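Local atomic coordinates of putative two-component sensor histidine kinase protein (Sinorhizobium meliloti, PDB entry 3HCY), a protein that probably autophosphorylates on a histidine with ATP as a two-component sensor kinase, this chain being its GAF domain. Residues S44-Y47 against Q48-V51; E9-L12 against D13-G17; D120-I123 against G124-L127. One frame throughout, in Å; residues are numbered along the deposited sequence.

Interaction 1: residues S44-Y47 against Q48-V51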
loop_
_atom_site.group_PDB
_atom_site.type_symbol
_atom_site.label_atom_id
_atom_site.label_comp_id
_atom_site.label_asym_id
_atom_site.label_seq_id
_atom_site.Cartn_x
_atom_site.Cartn_y
_atom_site.Cartn_z
ATOM N N SER A 44 6.897 -8.897 -21.116
ATOM C CA SER A 44 7.329 -8.273 -22.351
ATOM C C SER A 44 6.158 -7.424 -22.920
ATOM O O SER A 44 4.963 -7.693 -22.655
ATOM C CB SER A 44 7.728 -9.340 -23.346
ATOM O OG SER A 44 6.537 -9.959 -23.759
ATOM N N GLU A 45 6.525 -6.447 -23.750
ATOM C CA GLU A 45 5.566 -5.687 -24.532
ATOM C C GLU A 45 4.784 -6.569 -25.462
ATOM O O GLU A 45 3.581 -6.428 -25.612
ATOM C CB GLU A 45 6.316 -4.651 -25.299
ATOM C CG GLU A 45 6.799 -3.565 -24.335
ATOM C CD GLU A 45 7.735 -2.536 -24.952
ATOM O OE1 GLU A 45 8.185 -2.702 -26.122
ATOM O OE2 GLU A 45 8.016 -1.541 -24.241
ATOM N N HIS A 46 5.455 -7.548 -26.034
ATOM C CA HIS A 46 4.759 -8.498 -26.851
ATOM C C HIS A 46 3.586 -9.024 -26.084
ATOM O O HIS A 46 2.485 -9.034 -26.592
ATOM C CB HIS A 46 5.664 -9.626 -27.225
ATOM C CG HIS A 46 5.038 -10.604 -28.156
ATOM N ND1 HIS A 46 4.934 -10.376 -29.516
ATOM C CD2 HIS A 46 4.509 -11.838 -27.935
ATOM C CE1 HIS A 46 4.363 -11.430 -30.089
ATOM N NE2 HIS A 46 4.087 -12.326 -29.152
ATOM N N TYR A 47 3.811 -9.445 -24.841
ATOM C CA TYR A 47 2.708 -9.953 -24.042
ATOM C C TYR A 47 1.684 -8.870 -23.827
ATOM O O TYR A 47 0.494 -9.123 -23.836
ATOM C CB TYR A 47 3.182 -10.465 -22.687
ATOM C CG TYR A 47 2.049 -10.983 -21.772
ATOM C CD1 TYR A 47 1.612 -10.243 -20.689
ATOM C CD2 TYR A 47 1.432 -12.216 -21.992
ATOM C CE1 TYR A 47 0.599 -10.707 -19.858
ATOM C CE2 TYR A 47 0.412 -12.678 -21.145
ATOM C CZ TYR A 47 0.005 -11.907 -20.083
ATOM O OH TYR A 47 -1.017 -12.318 -19.235
ATOM N N GLN A 48 2.148 -7.662 -23.600
ATOM C CA GLN A 48 1.242 -6.622 -23.168
ATOM C C GLN A 48 0.262 -6.257 -24.284
ATOM O O GLN A 48 -0.951 -6.161 -24.032
ATOM C CB GLN A 48 2.036 -5.406 -22.642
ATOM C CG GLN A 48 2.785 -5.734 -21.362
ATOM C CD GLN A 48 3.625 -4.640 -20.832
ATOM O OE1 GLN A 48 4.060 -3.765 -21.580
ATOM N NE2 GLN A 48 3.888 -4.676 -19.553
ATOM N N ARG A 49 0.788 -6.114 -25.512
ATOM C CA ARG A 49 -0.026 -5.869 -26.697
ATOM C C ARG A 49 -0.960 -7.038 -26.911
ATOM O O ARG A 49 -2.122 -6.879 -27.226
ATOM C CB ARG A 49 0.859 -5.724 -27.916
ATOM C CG ARG A 49 1.746 -4.462 -27.991
ATOM C CD ARG A 49 2.357 -4.270 -29.436
ATOM N NE ARG A 49 3.271 -5.378 -29.851
ATOM C CZ ARG A 49 4.591 -5.472 -29.580
ATOM N NH1 ARG A 49 5.260 -4.525 -28.897
ATOM N NH2 ARG A 49 5.257 -6.533 -30.007
ATOM N N ALA A 50 -0.420 -8.226 -26.695
ATOM C CA ALA A 50 -1.114 -9.483 -26.894
ATOM C C ALA A 50 -2.414 -9.552 -26.150
ATOM O O ALA A 50 -3.411 -9.984 -26.690
ATOM C CB ALA A 50 -0.239 -10.630 -26.446
ATOM N N VAL A 51 -2.437 -9.135 -24.906
ATOM C CA VAL A 51 -3.531 -9.505 -24.032
ATOM C C VAL A 51 -4.362 -8.388 -23.483
ATOM O O VAL A 51 -5.057 -8.573 -22.514
ATOM C CB VAL A 51 -2.974 -10.156 -22.808
ATOM C CG1 VAL A 51 -2.086 -11.256 -23.193
ATOM C CG2 VAL A 51 -2.187 -9.170 -22.069
#
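Tyr47 and Val51 meet one turn apart at the C-terminal end of the short helix 45-50, and the tyrosine can be followed outward from its backbone. Its CB sits beside Gln48 N through the covalent link to the next residue. CG stands anti to the backbone N (chi1 178°), which carries the ring along the helix over the valine. CD2 and CE2 then lie above Val51 CG1, CE2 at 3.5 Å, and CE1 nears Val51 CG2. Because Val51 CG1 sits 3.9 Å from the ring centroid and 24° off the ring normal, the contact is a CH-pi interaction over one face. Ile85 and Glu88 of helix 79-88 and Phe37 of strand 35-41 also pack on this buried tyrosine.

On the outer surface Arg49 folds back, bent at chi3, and lays one face of its guanidinium over His46 CA. NH2 comes near the edge of the imidazole, 3.9 Å from His46 ND1, with the two planes almost perpendicular (84°). Glu45 OE1 lies 4.4 Å from Arg49 NH1, beyond salt-bridge range, so any attraction is probably modest.

The backbone frames these contacts. Arg49 N reaches Glu45 O at 2.8 Å, while Val51 N to Tyr47 O is weak. Ser44 OG, which also bonds Glu88, accepts Tyr47 N at 3.0 Å: a classic side-chain N-cap on a short helix of the GAF domain.

Interaction 2: residues E9-L12 against D13-G17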
loop_
_atom_site.group_PDB
_atom_site.type_symbol
_atom_site.label_atom_id
_atom_site.label_comp_id
_atom_site.label_asym_id
_atom_site.label_seq_id
_atom_site.Cartn_x
_atom_site.Cartn_y
_atom_site.Cartn_z
ATOM N N GLU A 9 5.656 2.380 -9.721
ATOM C CA GLU A 9 6.918 1.715 -9.422
ATOM C C GLU A 9 7.088 1.289 -7.919
ATOM O O GLU A 9 7.594 0.166 -7.636
ATOM C CB GLU A 9 8.108 2.578 -9.877
ATOM C CG GLU A 9 8.267 2.784 -11.366
ATOM C CD GLU A 9 8.089 1.505 -12.253
ATOM O OE1 GLU A 9 8.828 0.468 -12.141
ATOM O OE2 GLU A 9 7.176 1.547 -13.121
ATOM N N ALA A 10 6.659 2.161 -6.990
ATOM C CA ALA A 10 6.672 1.853 -5.541
ATOM C C ALA A 10 5.816 0.625 -5.256
ATOM O O ALA A 10 6.144 -0.217 -4.358
ATOM C CB ALA A 10 6.136 3.095 -4.680
ATOM N N THR A 11 4.692 0.541 -5.987
ATOM C CA THR A 11 3.766 -0.535 -5.725
ATOM C C THR A 11 4.414 -1.816 -6.195
ATOM O O THR A 11 4.381 -2.839 -5.524
ATOM C CB THR A 11 2.453 -0.384 -6.443
ATOM O OG1 THR A 11 1.812 0.827 -6.060
ATOM C CG2 THR A 11 1.588 -1.481 -6.069
ATOM N N LEU A 12 5.010 -1.741 -7.370
ATOM C CA LEU A 12 5.694 -2.867 -7.934
ATOM C C LEU A 12 6.841 -3.268 -6.962
ATOM O O LEU A 12 7.109 -4.474 -6.747
ATOM C CB LEU A 12 6.185 -2.519 -9.373
ATOM C CG LEU A 12 5.185 -2.226 -10.535
ATOM C CD1 LEU A 12 5.875 -1.767 -11.819
ATOM C CD2 LEU A 12 4.161 -3.392 -10.821
ATOM N N ASP A 13 7.494 -2.265 -6.371
ATOM C CA ASP A 13 8.476 -2.546 -5.326
ATOM C C ASP A 13 7.840 -3.284 -4.142
ATOM O O ASP A 13 8.383 -4.304 -3.687
ATOM C CB ASP A 13 9.163 -1.295 -4.799
ATOM C CG ASP A 13 10.014 -0.627 -5.823
ATOM O OD1 ASP A 13 10.541 -1.245 -6.750
ATOM O OD2 ASP A 13 10.181 0.579 -5.722
ATOM N N ALA A 14 6.707 -2.780 -3.660
ATOM C CA ALA A 14 6.074 -3.431 -2.532
ATOM C C ALA A 14 5.598 -4.814 -2.977
ATOM O O ALA A 14 5.735 -5.744 -2.230
ATOM C CB ALA A 14 4.908 -2.606 -1.958
ATOM N N ILE A 15 5.058 -4.958 -4.180
ATOM C CA ILE A 15 4.564 -6.270 -4.573
ATOM C C ILE A 15 5.667 -7.329 -4.480
ATOM O O ILE A 15 5.423 -8.424 -3.970
ATOM C CB ILE A 15 3.958 -6.310 -5.977
ATOM C CG1 ILE A 15 2.520 -5.761 -5.953
ATOM C CG2 ILE A 15 3.909 -7.722 -6.459
ATOM C CD1 ILE A 15 2.166 -4.710 -7.145
ATOM N N GLN A 16 6.864 -6.966 -4.941
ATOM C CA GLN A 16 8.008 -7.872 -4.983
ATOM C C GLN A 16 8.511 -8.268 -3.611
ATOM O O GLN A 16 8.816 -9.444 -3.360
ATOM C CB GLN A 16 9.162 -7.217 -5.756
ATOM C CG GLN A 16 8.848 -7.022 -7.287
ATOM C CD GLN A 16 9.979 -6.298 -8.043
ATOM O OE1 GLN A 16 10.745 -5.550 -7.426
ATOM N NE2 GLN A 16 10.082 -6.511 -9.364
ATOM N N GLY A 17 8.630 -7.269 -2.755
ATOM C CA GLY A 17 9.080 -7.463 -1.428
ATOM C C GLY A 17 8.078 -8.170 -0.552
ATOM O O GLY A 17 8.459 -9.020 0.251
#
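Asp13 opens the second half by donating its backbone N to Glu9 O at 2.7 Å, one turn back in helix 5-19. Its CB lies over Ala10 O at 3.2 Å. The carboxylate has two arginine partners: OD1 makes a salt bridge to Arg41, which also pairs with Glu9, and OD2 one to Arg139 of the second subunit. These two cations probably stabilise its negative charge. Ala14 follows with N bonded to Ala10 O, its methyl near both Ala10 O and Thr11 O.

Ile15 carries the apolar part. Its N meets Thr11 O, and CD1 turns back to Thr11 CG2 at 3.5 Å, the two side chains crossing at a slant. Thr11 CG2 stands anti to the backbone N, while OG1, beside that N, bonds Val7 O; the methyl is thereby left for the isoleucine. Leu12 CD2 is more distant from Ile15 CD1, at 4.4 Å. Gln16 N completes the series on Leu12 O at 3.1 Å.

Leu12 and Ile15 rest on the sheet, at Ala39 and Ile26 and at Ala24 respectively. Thr11 and Ala14 touch Ile129 of helix 120-146 and Gln132 of the second subunit, placing helix 5-19 between the sheet and the dimer partner.

Interaction 3: residues D120-I123 against G124-L127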
loop_
_atom_site.group_PDB
_atom_site.type_symbol
_atom_site.label_atom_id
_atom_site.label_comp_id
_atom_site.label_asym_id
_atom_site.label_seq_id
_atom_site.Cartn_x
_atom_site.Cartn_y
_atom_site.Cartn_z
ATOM N N ASP A 120 -3.142 -17.786 2.143
ATOM C CA ASP A 120 -4.037 -16.739 2.668
ATOM C C ASP A 120 -3.311 -15.475 3.014
ATOM O O ASP A 120 -3.674 -14.375 2.568
ATOM C CB ASP A 120 -4.709 -17.250 3.894
ATOM C CG ASP A 120 -5.692 -18.277 3.557
ATOM O OD1 ASP A 120 -5.990 -18.319 2.358
ATOM O OD2 ASP A 120 -6.094 -19.084 4.438
ATOM N N SER A 121 -2.264 -15.653 3.805
ATOM C CA SER A 121 -1.363 -14.586 4.129
ATOM C C SER A 121 -1.029 -13.701 2.893
ATOM O O SER A 121 -1.181 -12.482 3.007
ATOM C CB SER A 121 -0.123 -15.193 4.801
ATOM O OG SER A 121 1.035 -14.386 4.655
ATOM N N GLU A 122 -0.605 -14.273 1.741
ATOM C CA GLU A 122 -0.147 -13.431 0.619
ATOM C C GLU A 122 -1.333 -12.766 -0.037
ATOM O O GLU A 122 -1.258 -11.598 -0.430
ATOM C CB GLU A 122 0.730 -14.139 -0.421
ATOM C CG GLU A 122 2.126 -14.592 0.081
ATOM C CD GLU A 122 3.025 -15.401 -0.977
ATOM O OE1 GLU A 122 2.543 -15.816 -2.089
ATOM O OE2 GLU A 122 4.211 -15.660 -0.651
ATOM N N ILE A 123 -2.445 -13.473 -0.111
ATOM C CA ILE A 123 -3.692 -12.852 -0.574
ATOM C C ILE A 123 -3.996 -11.575 0.262
ATOM O O ILE A 123 -4.233 -10.469 -0.275
ATOM C CB ILE A 123 -4.868 -13.903 -0.541
ATOM C CG1 ILE A 123 -4.597 -15.003 -1.609
ATOM C CG2 ILE A 123 -6.226 -13.217 -0.734
ATOM C CD1 ILE A 123 -5.309 -16.355 -1.455
ATOM N N GLY A 124 -3.938 -11.715 1.582
ATOM C CA GLY A 124 -4.167 -10.583 2.466
ATOM C C GLY A 124 -3.175 -9.464 2.217
ATOM O O GLY A 124 -3.537 -8.298 2.130
ATOM N N MET A 125 -1.903 -9.810 2.128
ATOM C CA MET A 125 -0.926 -8.807 1.805
ATOM C C MET A 125 -1.337 -8.098 0.479
ATOM O O MET A 125 -1.421 -6.868 0.467
ATOM C CB MET A 125 0.469 -9.427 1.778
ATOM C CG MET A 125 1.026 -9.580 3.179
ATOM S SD MET A 125 2.639 -10.353 3.225
ATOM C CE MET A 125 2.240 -11.938 2.469
ATOM N N ALA A 126 -1.671 -8.871 -0.574
ATOM C CA ALA A 126 -1.957 -8.351 -1.939
ATOM C C ALA A 126 -3.167 -7.388 -1.996
ATOM O O ALA A 126 -3.117 -6.278 -2.626
ATOM C CB ALA A 126 -2.208 -9.504 -2.865
ATOM N N LEU A 127 -4.241 -7.825 -1.327
ATOM C CA LEU A 127 -5.418 -6.996 -1.130
ATOM C C LEU A 127 -5.062 -5.681 -0.513
ATOM O O LEU A 127 -5.559 -4.613 -0.918
ATOM C CB LEU A 127 -6.398 -7.695 -0.207
ATOM C CG LEU A 127 -7.155 -8.804 -0.921
ATOM C CD1 LEU A 127 -7.703 -9.822 0.037
ATOM C CD2 LEU A 127 -8.240 -8.173 -1.793
#
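Met125 reaches back one turn to Ser121 and Glu122, and this is the closer-packed part of the contact. Its chain runs out straight and then bends at chi3 (-60°), bringing the terminal methyl over the preceding backbone. CE lies 3.4 Å from Glu122 CA, with Ser121 OG and Glu122 CG also in contact. The methyl therefore covers the root of the glutamate while the carboxylate extends beyond it. Leu19 of helix 5-19 packs on Glu122, Met125 and Ala126, and Thr128 of the second subunit packs on Met125.

Farther round the helix Ile123 and Leu127 form a second apolar pair, side by side and pointing the same way, joined through CG2 and CD1 at 3.8 Å; Phe118 and Pro66 of neighbouring loops touch them in turn. Asp120 is on the solvent side, contributing mainly its carbonyl, bonded by Gly124 N; Ser121, though exposed, still meets the methionine methyl.

The backbone bonds are regular: Leu127 N to Ile123 O measures 2.8 Å and is nearly straight, with an N-H...O angle of 179°. Since the side chains meet mainly through carbon, Ser121 OG being the polar exception, and no salt bridge joins the segments, van der Waals contact supplements a turn held by the main chain.

How the interactions relate
From the N terminus the chain passes through interaction 2 on helix 5-19, interaction 1 on helix 45-50 and interaction 3 at the start of helix 120-146. They run in series, neither nesting nor crossing; each joins consecutive residues and closes a helical turn, not a long loop. Interactions 2 and 3 have centres 14 Å apart, lie on helices that pack together, and both touch the second subunit. Interaction 1 is 27 Å from interaction 3, centre to centre, and lies on the opposite side of the chain's centre. Strand 35-41 bridges interactions 1 and 2: Phe37 packs on the former, and Ala39 and Arg41 meet the latter.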